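Local coordinates for protein acetyltransferase, GNAT family (Colwellia psychrerythraea, PDB 3IWG) that probably transfers acyl groups, most likely acetyl from acetyl-coenzyme A, as is usual in the GNAT family, at residues A[48-57]-A[68-76]; A[79-88]-A[109-117]. All blocks are in the same frame, centred on the assembly; numbering follows the deposited sequence.

Interaction 1 (A[48-57]-A[68-76]); sequences FYVNKNLVGF and QYYLQPEFQ
With CG anti to the carbonyl carbon (chi1 -56°), the Phe48 ring leans toward Tyr69, whose own CG stands opposite its backbone N (chi1 175°) and swings the phenol back to meet it. CE2 of Phe48 lies 3.7 Å from CE2 of Tyr69; the side chains cross at about a right angle and the ring planes are inclined by 51°, neither stacked nor edge-to-face. The carbonyl O of Tyr70 sits at the edge of the Phe48 ring, in its plane. Behind these two rings lies helix 76-87, which touches Phe48 through Leu82 and Ile86. Strand 53-57 runs antiparallel to strand 68-71. Phe57 and Tyr70 form a hydrogen-bonded pair, with Phe57 N to Tyr70 O 2.8 Å and Tyr70 N to Phe57 O 2.9 Å, and Gln72 N extends the ladder to Val55 O at 2.8 Å. Gly56 faces Leu71 in the non-hydrogen-bonded pair between, where its CA comes close to the Tyr70 carbonyl. Val55 is met from several sides: CD2 of Leu71 and the Phe75 ring reach its CG2, while Gln72 lays its side chain across it and brings OE1 to 3.3 Å from Val55 CB. On the face bearing Phe57 and Tyr70, CE1 of Phe57 touches Tyr70 CB; OE1 of Gln68 lies at the edge of the Phe57 ring, 3.5 Å from CE2, and is hydrogen-bonded to Lys20 of helix 17-26. Val50 CG2 adds a contact to Phe75 CE2, 4.0 Å away. The arrangement is an antiparallel beta meander, strands 44-50, 53-60 and 65-71, with a type I' turn from Val50 to Asn53 and a classic beta bulge where Val55 and Gly56 face Phe48, within the GNAT domain.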
loop_
_atom_site.group_PDB
_atom_site.type_symbol
_atom_site.label_atom_id
_atom_site.label_comp_id
_atom_site.label_asym_id
_atom_site.label_seq_id
_atom_site.Cartn_x
_atom_site.Cartn_y
_atom_site.Cartn_z
ATOM N N PHE A 48 0.796 30.669 -3.548
ATOM C CA PHE A 48 0.781 32.065 -3.264
ATOM C C PHE A 48 1.536 32.721 -4.422
ATOM O O PHE A 48 2.696 32.394 -4.731
ATOM C CB PHE A 48 1.480 32.345 -1.933
ATOM C CG PHE A 48 0.911 31.585 -0.746
ATOM C CD1 PHE A 48 -0.464 31.484 -0.546
ATOM C CD2 PHE A 48 1.755 31.022 0.207
ATOM C CE1 PHE A 48 -0.993 30.801 0.563
ATOM C CE2 PHE A 48 1.231 30.357 1.319
ATOM C CZ PHE A 48 -0.143 30.255 1.491
ATOM N N TYR A 49 0.849 33.648 -5.066
ATOM C CA TYR A 49 1.283 34.197 -6.329
ATOM C C TYR A 49 1.417 35.688 -6.170
ATOM O O TYR A 49 0.457 36.394 -5.832
ATOM C CB TYR A 49 0.282 33.873 -7.422
ATOM C CG TYR A 49 0.277 32.429 -7.839
ATOM C CD1 TYR A 49 -0.420 31.474 -7.107
ATOM C CD2 TYR A 49 0.973 32.011 -8.964
ATOM C CE1 TYR A 49 -0.429 30.130 -7.500
ATOM C CE2 TYR A 49 0.964 30.679 -9.368
ATOM C CZ TYR A 49 0.258 29.751 -8.634
ATOM O OH TYR A 49 0.228 28.447 -9.044
ATOM N N VAL A 50 2.654 36.129 -6.344
ATOM C CA VAL A 50 2.967 37.517 -6.542
ATOM C C VAL A 50 3.158 37.665 -8.061
ATOM O O VAL A 50 4.048 37.038 -8.702
ATOM C CB VAL A 50 4.204 37.950 -5.719
ATOM C CG1 VAL A 50 5.146 38.811 -6.551
ATOM C CG2 VAL A 50 3.756 38.674 -4.432
ATOM N N ASN A 51 2.229 38.432 -8.633
ATOM C CA ASN A 51 2.339 38.914 -9.993
ATOM C C ASN A 51 2.474 37.776 -10.985
ATOM O O ASN A 51 3.104 37.921 -12.019
ATOM C CB ASN A 51 3.527 39.880 -10.077
ATOM C CG ASN A 51 3.354 40.925 -11.169
ATOM O OD1 ASN A 51 3.557 42.122 -10.941
ATOM N ND2 ASN A 51 2.965 40.476 -12.363
ATOM N N LYS A 52 1.866 36.642 -10.649
ATOM C CA LYS A 52 1.876 35.432 -11.477
ATOM C C LYS A 52 3.204 34.657 -11.434
ATOM O O LYS A 52 3.451 33.774 -12.282
ATOM C CB LYS A 52 1.436 35.741 -12.921
ATOM C CG LYS A 52 0.390 34.746 -13.472
ATOM C CD LYS A 52 -0.422 35.337 -14.653
ATOM C CE LYS A 52 -1.842 34.752 -14.707
ATOM N NZ LYS A 52 -2.294 34.431 -16.097
ATOM N N ASN A 53 4.038 34.960 -10.434
ATOM C CA ASN A 53 5.092 34.019 -10.030
ATOM C C ASN A 53 4.770 33.313 -8.698
ATOM O O ASN A 53 4.441 33.949 -7.689
ATOM C CB ASN A 53 6.489 34.685 -9.966
ATOM C CG ASN A 53 7.627 33.648 -9.742
ATOM O OD1 ASN A 53 8.612 33.932 -9.052
ATOM N ND2 ASN A 53 7.458 32.426 -10.297
ATOM N N LEU A 54 4.898 31.996 -8.713
ATOM C CA LEU A 54 4.661 31.164 -7.542
ATOM C C LEU A 54 5.763 31.296 -6.474
ATOM O O LEU A 54 6.805 30.668 -6.590
ATOM C CB LEU A 54 4.582 29.718 -8.005
ATOM C CG LEU A 54 4.254 28.640 -6.982
ATOM C CD1 LEU A 54 2.946 29.001 -6.274
ATOM C CD2 LEU A 54 4.193 27.283 -7.737
ATOM N N VAL A 55 5.517 32.077 -5.423
ATOM C CA VAL A 55 6.547 32.384 -4.402
ATOM C C VAL A 55 6.316 31.768 -3.002
ATOM O O VAL A 55 7.085 32.027 -2.047
ATOM C CB VAL A 55 6.696 33.901 -4.271
ATOM C CG1 VAL A 55 6.944 34.503 -5.664
ATOM C CG2 VAL A 55 5.460 34.515 -3.622
ATOM N N GLY A 56 5.258 30.966 -2.879
ATOM C CA GLY A 56 5.009 30.189 -1.671
ATOM C C GLY A 56 3.818 29.262 -1.783
ATOM O O GLY A 56 3.116 29.274 -2.794
ATOM N N PHE A 57 3.561 28.487 -0.725
ATOM C CA PHE A 57 2.443 27.547 -0.718
ATOM C C PHE A 57 1.982 27.126 0.698
ATOM O O PHE A 57 2.684 27.312 1.697
ATOM C CB PHE A 57 2.821 26.258 -1.487
ATOM C CG PHE A 57 3.629 25.317 -0.663
ATOM C CD1 PHE A 57 5.000 25.453 -0.575
ATOM C CD2 PHE A 57 3.015 24.352 0.107
ATOM C CE1 PHE A 57 5.751 24.587 0.237
ATOM C CE2 PHE A 57 3.740 23.519 0.919
ATOM C CZ PHE A 57 5.104 23.633 0.990
ATOM N N GLN A 68 1.387 22.450 6.243
ATOM C CA GLN A 68 2.621 23.071 5.732
ATOM C C GLN A 68 2.298 24.501 5.278
ATOM O O GLN A 68 1.185 24.764 4.800
ATOM C CB GLN A 68 3.183 22.273 4.545
ATOM C CG GLN A 68 3.604 20.861 4.864
ATOM C CD GLN A 68 4.202 20.106 3.647
ATOM O OE1 GLN A 68 3.876 20.396 2.504
ATOM N NE2 GLN A 68 5.059 19.112 3.916
ATOM N N TYR A 69 3.262 25.395 5.456
ATOM C CA TYR A 69 3.165 26.789 5.020
ATOM C C TYR A 69 4.573 27.319 4.743
ATOM O O TYR A 69 5.522 27.065 5.511
ATOM C CB TYR A 69 2.522 27.637 6.079
ATOM C CG TYR A 69 2.477 29.129 5.758
ATOM C CD1 TYR A 69 3.570 29.968 5.992
ATOM C CD2 TYR A 69 1.318 29.701 5.231
ATOM C CE1 TYR A 69 3.502 31.349 5.681
ATOM C CE2 TYR A 69 1.250 31.043 4.916
ATOM C CZ TYR A 69 2.329 31.863 5.165
ATOM O OH TYR A 69 2.191 33.178 4.868
ATOM N N TYR A 70 4.724 28.023 3.638
ATOM C CA TYR A 70 6.031 28.528 3.278
ATOM C C TYR A 70 5.872 29.696 2.323
ATOM O O TYR A 70 5.131 29.594 1.342
ATOM C CB TYR A 70 6.885 27.436 2.634
ATOM C CG TYR A 70 8.224 27.925 2.189
ATOM C CD1 TYR A 70 9.284 27.945 3.068
ATOM C CD2 TYR A 70 8.420 28.422 0.912
ATOM C CE1 TYR A 70 10.511 28.409 2.708
ATOM C CE2 TYR A 70 9.667 28.892 0.517
ATOM C CZ TYR A 70 10.712 28.900 1.432
ATOM O OH TYR A 70 11.956 29.375 1.090
ATOM N N LEU A 71 6.572 30.789 2.618
ATOM C CA LEU A 71 6.760 31.930 1.688
ATOM C C LEU A 71 8.229 32.202 1.477
ATOM O O LEU A 71 9.016 32.145 2.419
ATOM C CB LEU A 71 6.160 33.204 2.268
ATOM C CG LEU A 71 4.944 33.708 1.520
ATOM C CD1 LEU A 71 4.434 34.981 2.172
ATOM C CD2 LEU A 71 5.249 33.945 0.050
ATOM N N GLN A 72 8.616 32.519 0.258
ATOM C CA GLN A 72 9.994 32.926 0.047
ATOM C C GLN A 72 10.432 33.951 1.130
ATOM O O GLN A 72 9.631 34.780 1.631
ATOM C CB GLN A 72 10.226 33.434 -1.364
ATOM C CG GLN A 72 10.654 32.312 -2.293
ATOM C CD GLN A 72 10.350 32.610 -3.729
ATOM O OE1 GLN A 72 9.984 33.740 -4.065
ATOM N NE2 GLN A 72 10.482 31.599 -4.596
ATOM N N PRO A 73 11.690 33.822 1.565
ATOM C CA PRO A 73 12.115 34.374 2.863
ATOM C C PRO A 73 11.973 35.874 2.971
ATOM O O PRO A 73 11.824 36.397 4.083
ATOM C CB PRO A 73 13.586 33.952 2.971
ATOM C CG PRO A 73 14.001 33.581 1.557
ATOM C CD PRO A 73 12.763 33.085 0.878
ATOM N N GLU A 74 11.985 36.552 1.820
ATOM C CA GLU A 74 11.937 37.997 1.782
ATOM C C GLU A 74 10.548 38.638 1.932
ATOM O O GLU A 74 10.422 39.881 1.725
ATOM C CB GLU A 74 12.582 38.507 0.483
ATOM C CG GLU A 74 11.799 38.218 -0.793
ATOM C CD GLU A 74 12.247 36.938 -1.514
ATOM O OE1 GLU A 74 12.797 36.009 -0.848
ATOM O OE2 GLU A 74 12.020 36.864 -2.752
ATOM N N PHE A 75 9.520 37.846 2.297
ATOM C CA PHE A 75 8.172 38.415 2.488
ATOM C C PHE A 75 7.693 38.397 3.945
ATOM O O PHE A 75 6.490 38.351 4.202
ATOM C CB PHE A 75 7.105 37.777 1.613
ATOM C CG PHE A 75 7.477 37.626 0.150
ATOM C CD1 PHE A 75 8.542 36.849 -0.245
ATOM C CD2 PHE A 75 6.686 38.188 -0.837
ATOM C CE1 PHE A 75 8.829 36.676 -1.570
ATOM C CE2 PHE A 75 6.988 38.025 -2.178
ATOM C CZ PHE A 75 8.059 37.269 -2.542
ATOM N N GLN A 76 8.621 38.477 4.890
ATOM C CA GLN A 76 8.275 38.793 6.290
ATOM C C GLN A 76 6.864 39.435 6.455
ATOM O O GLN A 76 5.979 38.843 7.094
ATOM C CB GLN A 76 9.367 39.725 6.908
ATOM C CG GLN A 76 9.210 40.112 8.432
ATOM C CD GLN A 76 9.108 38.898 9.388
ATOM O OE1 GLN A 76 9.880 37.940 9.302
ATOM N NE2 GLN A 76 8.151 38.950 10.291
#

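Interaction 2 (A[79-88]-A[109-117]); sequences SQELFTLISQ and YQALCLDNS
One face of the Phe83 ring is covered by Leu112, whose CB stands 3.7 Å from the ring centroid and 15° off the normal, a CH-pi contact displaced somewhat toward the rim. The Tyr109 ring receives Phe83 CE2 at its edge, near its plane, 4.1 Å from Tyr109 CD1, and the two side chains cross at about a right angle. Around Phe83 the other neighbours come in obliquely: the Cys113 sulfur, 3.8 Å from CZ, makes a sulfur-aromatic contact, and the Asn116 amide, its plane turned only moderately from the ring, brings ND2 to 3.4 Å from CD1. Phe83 is thus a knob in a hole made by Tyr109, Leu112, Cys113 and Asn116, and it also meets Tyr69 of strand 65-71 edge-to-face. A first torsion of -160° sends the ring away from its backbone N and into that hole, between helices that cross at -55° with axes 10.0 Å apart. Toward the start of segment 79-88, Leu112 spreads its two methyls, CD1 to Ser79 OG and CD2 to Gln80 CG. At the C-terminal ends the contact turns polar. Asn116 ND2 points back at Leu112 O, modelled rather too close for the geometry of that bond to be sure, and OD1 lies 2.9 Å from Thr84 OG1. Thr84 OG1 is also 3.0 Å from Gln80 O, so its proton has two acceptors within reach. Ser87 OG lies 3.5 Å from Asn116 CB. Dispersion and CH-pi contacts therefore carry the middle of this helix pair, whereas the buried Asn116 turns its amide N back toward its own helix and brings its oxygen to the threonine hydroxyl of the other, a bond whose proton may instead go to Gln80 O.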
loop_
_atom_site.group_PDB
_atom_site.type_symbol
_atom_site.label_atom_id
_atom_site.label_comp_id
_atom_site.label_asym_id
_atom_site.label_seq_id
_atom_site.Cartn_x
_atom_site.Cartn_y
_atom_site.Cartn_z
ATOM N N SER A 79 3.881 38.130 4.688
ATOM C CA SER A 79 3.665 36.769 5.188
ATOM C C SER A 79 2.683 36.742 6.369
ATOM O O SER A 79 1.790 35.872 6.442
ATOM C CB SER A 79 4.996 36.088 5.570
ATOM O OG SER A 79 4.827 34.698 5.778
ATOM N N GLN A 80 2.847 37.706 7.267
ATOM C CA GLN A 80 2.004 37.847 8.428
ATOM C C GLN A 80 0.599 38.237 8.024
ATOM O O GLN A 80 -0.368 37.701 8.566
ATOM C CB GLN A 80 2.600 38.899 9.389
ATOM C CG GLN A 80 4.018 38.560 9.874
ATOM C CD GLN A 80 4.602 39.559 10.874
ATOM O OE1 GLN A 80 5.767 39.927 10.759
ATOM N NE2 GLN A 80 3.804 39.987 11.864
ATOM N N GLU A 81 0.491 39.198 7.107
ATOM C CA GLU A 81 -0.801 39.640 6.559
ATOM C C GLU A 81 -1.485 38.409 6.000
ATOM O O GLU A 81 -2.636 38.115 6.322
ATOM C CB GLU A 81 -0.625 40.665 5.412
ATOM C CG GLU A 81 -0.328 42.112 5.790
ATOM C CD GLU A 81 -0.329 43.087 4.560
ATOM O OE1 GLU A 81 -1.306 43.858 4.399
ATOM O OE2 GLU A 81 0.639 43.103 3.753
ATOM N N LEU A 82 -0.744 37.664 5.188
ATOM C CA LEU A 82 -1.262 36.434 4.551
ATOM C C LEU A 82 -1.781 35.381 5.543
ATOM O O LEU A 82 -2.960 35.020 5.553
ATOM C CB LEU A 82 -0.193 35.827 3.636
ATOM C CG LEU A 82 -0.631 34.566 2.868
ATOM C CD1 LEU A 82 -1.942 34.795 2.070
ATOM C CD2 LEU A 82 0.490 34.067 1.973
ATOM N N PHE A 83 -0.905 34.919 6.409
ATOM C CA PHE A 83 -1.298 33.926 7.384
ATOM C C PHE A 83 -2.521 34.344 8.202
ATOM O O PHE A 83 -3.415 33.535 8.424
ATOM C CB PHE A 83 -0.126 33.575 8.308
ATOM C CG PHE A 83 -0.289 32.248 9.008
ATOM C CD1 PHE A 83 -1.074 32.139 10.140
ATOM C CD2 PHE A 83 0.337 31.117 8.515
ATOM C CE1 PHE A 83 -1.227 30.948 10.740
ATOM C CE2 PHE A 83 0.204 29.926 9.139
ATOM C CZ PHE A 83 -0.573 29.831 10.245
ATOM N N THR A 84 -2.550 35.593 8.663
ATOM C CA THR A 84 -3.694 36.123 9.407
ATOM C C THR A 84 -4.989 36.025 8.591
ATOM O O THR A 84 -5.992 35.542 9.081
ATOM C CB THR A 84 -3.446 37.605 9.846
ATOM O OG1 THR A 84 -2.394 37.651 10.826
ATOM C CG2 THR A 84 -4.725 38.255 10.412
ATOM N N LEU A 85 -4.964 36.501 7.352
ATOM C CA LEU A 85 -6.109 36.404 6.435
ATOM C C LEU A 85 -6.600 34.972 6.324
ATOM O O LEU A 85 -7.792 34.689 6.432
ATOM C CB LEU A 85 -5.688 36.896 5.044
ATOM C CG LEU A 85 -6.596 36.724 3.825
ATOM C CD1 LEU A 85 -7.904 37.446 4.016
ATOM C CD2 LEU A 85 -5.900 37.307 2.611
ATOM N N ILE A 86 -5.660 34.062 6.108
ATOM C CA ILE A 86 -5.994 32.644 5.975
ATOM C C ILE A 86 -6.509 32.067 7.293
ATOM O O ILE A 86 -7.511 31.370 7.276
ATOM C CB ILE A 86 -4.812 31.797 5.453
ATOM C CG1 ILE A 86 -4.312 32.324 4.103
ATOM C CG2 ILE A 86 -5.242 30.349 5.258
ATOM C CD1 ILE A 86 -2.908 31.891 3.771
ATOM N N SER A 87 -5.839 32.366 8.415
ATOM C CA SER A 87 -6.276 31.898 9.770
ATOM C C SER A 87 -7.598 32.502 10.287
ATOM O O SER A 87 -8.307 31.831 11.041
ATOM C CB SER A 87 -5.166 32.066 10.841
ATOM O OG SER A 87 -4.504 33.323 10.776
ATOM N N GLN A 88 -7.915 33.747 9.912
ATOM C CA GLN A 88 -9.244 34.349 10.193
ATOM C C GLN A 88 -10.256 34.130 9.052
ATOM O O GLN A 88 -11.169 34.935 8.867
ATOM C CB GLN A 88 -9.138 35.855 10.516
ATOM C CG GLN A 88 -9.044 36.189 12.020
ATOM C CD GLN A 88 -7.646 35.905 12.606
ATOM O OE1 GLN A 88 -6.955 34.954 12.189
ATOM N NE2 GLN A 88 -7.223 36.740 13.571
ATOM N N TYR A 109 6.824 28.912 10.195
ATOM C CA TYR A 109 5.417 28.505 10.146
ATOM C C TYR A 109 4.915 28.515 11.567
ATOM O O TYR A 109 3.823 29.011 11.861
ATOM C CB TYR A 109 5.354 27.132 9.432
ATOM C CG TYR A 109 4.081 26.312 9.483
ATOM C CD1 TYR A 109 2.843 26.891 9.633
ATOM C CD2 TYR A 109 4.138 24.928 9.334
ATOM C CE1 TYR A 109 1.685 26.124 9.639
ATOM C CE2 TYR A 109 2.991 24.162 9.360
ATOM C CZ TYR A 109 1.767 24.757 9.512
ATOM O OH TYR A 109 0.615 23.982 9.590
ATOM N N GLN A 110 5.732 28.014 12.475
ATOM C CA GLN A 110 5.362 28.005 13.916
ATOM C C GLN A 110 5.085 29.415 14.443
ATOM O O GLN A 110 4.101 29.645 15.175
ATOM C CB GLN A 110 6.468 27.356 14.766
ATOM C CG GLN A 110 6.191 27.362 16.249
ATOM C CD GLN A 110 7.320 26.759 17.100
ATOM O OE1 GLN A 110 7.105 25.753 17.788
ATOM N NE2 GLN A 110 8.514 27.350 17.044
ATOM N N ALA A 111 5.950 30.357 14.069
ATOM C CA ALA A 111 5.811 31.701 14.572
ATOM C C ALA A 111 4.429 32.185 14.283
ATOM O O ALA A 111 3.763 32.767 15.151
ATOM C CB ALA A 111 6.842 32.643 13.941
ATOM N N LEU A 112 3.987 31.930 13.052
ATOM C CA LEU A 112 2.750 32.521 12.588
ATOM C C LEU A 112 1.602 31.868 13.272
ATOM O O LEU A 112 0.618 32.534 13.567
ATOM C CB LEU A 112 2.636 32.437 11.062
ATOM C CG LEU A 112 3.769 33.199 10.371
ATOM C CD1 LEU A 112 3.849 32.933 8.828
ATOM C CD2 LEU A 112 3.584 34.678 10.660
ATOM N N CYS A 113 1.726 30.577 13.555
ATOM C CA CYS A 113 0.698 29.874 14.311
ATOM C C CYS A 113 0.577 30.440 15.707
ATOM O O CYS A 113 -0.525 30.725 16.181
ATOM C CB CYS A 113 0.995 28.379 14.415
ATOM S SG CYS A 113 0.929 27.415 12.812
ATOM N N LEU A 114 1.721 30.603 16.368
ATOM C CA LEU A 114 1.775 31.235 17.691
ATOM C C LEU A 114 1.000 32.537 17.679
ATOM O O LEU A 114 0.127 32.694 18.501
ATOM C CB LEU A 114 3.222 31.454 18.161
ATOM C CG LEU A 114 3.891 30.142 18.571
ATOM C CD1 LEU A 114 5.394 30.258 18.722
ATOM C CD2 LEU A 114 3.232 29.606 19.840
ATOM N N ASP A 115 1.276 33.408 16.696
ATOM C CA ASP A 115 0.645 34.736 16.580
ATOM C C ASP A 115 -0.855 34.651 16.469
ATOM O O ASP A 115 -1.583 35.476 16.996
ATOM C CB ASP A 115 1.135 35.490 15.302
ATOM C CG ASP A 115 2.609 35.988 15.392
ATOM O OD1 ASP A 115 3.170 35.992 16.512
ATOM O OD2 ASP A 115 3.198 36.399 14.351
ATOM N N ASN A 116 -1.340 33.635 15.768
ATOM C CA ASN A 116 -2.725 33.670 15.357
ATOM C C ASN A 116 -3.616 32.660 15.995
ATOM O O ASN A 116 -4.772 32.560 15.605
ATOM C CB ASN A 116 -2.787 33.481 13.858
ATOM C CG ASN A 116 -2.132 34.575 13.141
ATOM O OD1 ASN A 116 -2.731 35.622 12.929
ATOM N ND2 ASN A 116 -0.887 34.349 12.733
ATOM N N SER A 117 -3.108 31.903 16.956
ATOM C CA SER A 117 -3.906 30.786 17.487
ATOM C C SER A 117 -4.479 31.117 18.841
ATOM O O SER A 117 -3.914 31.909 19.590
ATOM C CB SER A 117 -3.067 29.524 17.567
ATOM O OG SER A 117 -2.530 29.232 16.288
#

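In the fold
Interaction 1 and interaction 2 have centres about 14 Å apart on the same side of the chain's centre, and all their segments belong to the N-terminal GNAT domain. They follow in series: the hairpin of strands 53-60 and 65-71 comes first and leads into helix 76-87, which then packs on helix 107-116. Tyr69 and Leu71 join the two: the Tyr69 OH is hydrogen-bonded to Ser79 OG and its CE1 lies 3.5 Å from Leu112 CD1, while Leu71 CD1 lies 3.6 Å from Ser79 CA. The two helices thus cover the sheet face that carries Tyr69 and Leu71, so sheet and helix layer share a continuous core in this half of the protein.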